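Local coordinates for CheC domain protein (Shewanella loihica PV-4, PDB 3IIC), which is a CheX-like member of the CheC phosphatase superfamily and probably acts in chemotaxis signalling by dephosphorylating the response regulator CheY, at residues A[81-84]-A[85-88]. Numbering follows the deposited sequence.
Sequences SIDE and EVTD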
loop_
_atom_site.group_PDB
_atom_site.type_symbol
_atom_site.label_atom_id
_atom_site.label_comp_id
_atom_site.label_asym_id
_atom_site.label_seq_id
_atom_site.Cartn_x
_atom_site.Cartn_y
_atom_site.Cartn_z
ATOM N N SER A 81 17.455 6.035 -12.757
ATOM C CA SER A 81 16.067 6.273 -12.290
ATOM C C SER A 81 15.518 5.032 -11.579
ATOM O O SER A 81 16.141 3.967 -11.591
ATOM C CB SER A 81 15.136 6.633 -13.454
ATOM O OG SER A 81 14.719 5.476 -14.162
ATOM N N ILE A 82 14.326 5.169 -11.011
ATOM C CA ILE A 82 13.669 4.074 -10.298
ATOM C C ILE A 82 12.887 3.263 -11.327
ATOM O O ILE A 82 11.878 3.728 -11.828
ATOM C CB ILE A 82 12.791 4.593 -9.146
ATOM C CG1 ILE A 82 13.678 5.231 -8.080
ATOM C CG2 ILE A 82 11.966 3.461 -8.533
ATOM C CD1 ILE A 82 12.893 5.997 -7.033
ATOM N N ASP A 83 13.373 2.053 -11.612
ATOM C CA ASP A 83 12.788 1.146 -12.606
ATOM C C ASP A 83 12.260 -0.116 -11.939
ATOM O O ASP A 83 12.134 -0.171 -10.708
ATOM C CB ASP A 83 13.799 0.873 -13.762
ATOM C CG ASP A 83 15.111 0.272 -13.297
ATOM O OD1 ASP A 83 15.262 -0.187 -12.126
ATOM O OD2 ASP A 83 16.029 0.293 -14.138
ATOM N N GLU A 84 11.912 -1.106 -12.757
ATOM C CA GLU A 84 11.406 -2.366 -12.282
ATOM C C GLU A 84 12.418 -3.094 -11.403
ATOM O O GLU A 84 11.989 -3.702 -10.419
ATOM C CB GLU A 84 10.946 -3.259 -13.428
ATOM C CG GLU A 84 9.973 -4.334 -12.977
ATOM C CD GLU A 84 9.709 -5.388 -14.041
ATOM O OE1 GLU A 84 8.524 -5.531 -14.430
ATOM O OE2 GLU A 84 10.674 -6.071 -14.480
ATOM N N GLU A 85 13.723 -3.063 -11.733
ATOM C CA GLU A 85 14.764 -3.700 -10.881
ATOM C C GLU A 85 14.665 -3.121 -9.477
ATOM O O GLU A 85 14.649 -3.857 -8.499
ATOM C CB GLU A 85 16.221 -3.491 -11.374
ATOM C CG GLU A 85 16.734 -4.414 -12.462
ATOM C CD GLU A 85 18.270 -4.594 -12.392
ATOM O OE1 GLU A 85 19.024 -3.612 -12.194
ATOM O OE2 GLU A 85 18.728 -5.743 -12.528
ATOM N N VAL A 86 14.602 -1.782 -9.402
ATOM C CA VAL A 86 14.510 -1.053 -8.125
ATOM C C VAL A 86 13.217 -1.382 -7.362
ATOM O O VAL A 86 13.260 -1.606 -6.124
ATOM C CB VAL A 86 14.639 0.509 -8.313
ATOM C CG1 VAL A 86 14.569 1.208 -6.964
ATOM C CG2 VAL A 86 15.941 0.890 -9.044
ATOM N N THR A 87 12.084 -1.423 -8.068
ATOM C CA THR A 87 10.794 -1.738 -7.424
ATOM C C THR A 87 10.769 -3.203 -6.967
ATOM O O THR A 87 10.221 -3.494 -5.880
ATOM C CB THR A 87 9.547 -1.416 -8.264
ATOM O OG1 THR A 87 9.483 -2.291 -9.383
ATOM C CG2 THR A 87 9.516 0.047 -8.694
ATOM N N ASP A 88 11.357 -4.120 -7.751
ATOM C CA ASP A 88 11.509 -5.523 -7.268
ATOM C C ASP A 88 12.306 -5.614 -5.941
ATOM O O ASP A 88 11.975 -6.414 -5.078
ATOM C CB ASP A 88 12.215 -6.428 -8.279
ATOM C CG ASP A 88 11.372 -6.782 -9.473
ATOM O OD1 ASP A 88 10.139 -6.565 -9.513
ATOM O OD2 ASP A 88 11.990 -7.348 -10.372
#
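At the OD1 end of the Asp83 carboxylate, Glu85 CB sits over one face, 3.5 Å from OD1, and Val86 CG2 over the opposite face, 3.3 Å from it, while Val86 N comes in between them, closer to the plane and almost head-on to the oxygen. This is an N-cap, where the loop following helix 64-75 is turned into helix 84-107: the bond from Val86 N to Asp83 OD1 measures 3.2 Å with an N-H...O angle of 164°. With chi1 at 58°, CG is tucked between N and C of its own residue, which turns OD1 toward the amides of the first turn. Asp83 O takes the next amide, Thr87 N, at 2.9 Å, so one residue serves two successive N-H groups. Replacing the aspartate by an alanine removes OD1 and is likely to leave Val86 N without its side-chain acceptor, the first turn less firmly capped. On the apolar side, Ile82 CG2 touches Val86 CG1 at 3.8 Å, the two side chains crossing at about a right angle; Val86 also packs on Ile67 and Leu68 of helix 64-75. The Glu84 and Asp88 carboxylates, their planes 21° apart, bring like charges to 4.5 Å between OE2 and OD2, which a salt bridge from Asp88 OD1 to Lys130 of the second subunit probably eases. That lysine also hydrogen-bonds Thr87 OG1. Glu84 O accepts twice: from Asp88 N at 2.8 Å, and from Thr87 OG1, well off the carbonyl plane, at 3.1 Å.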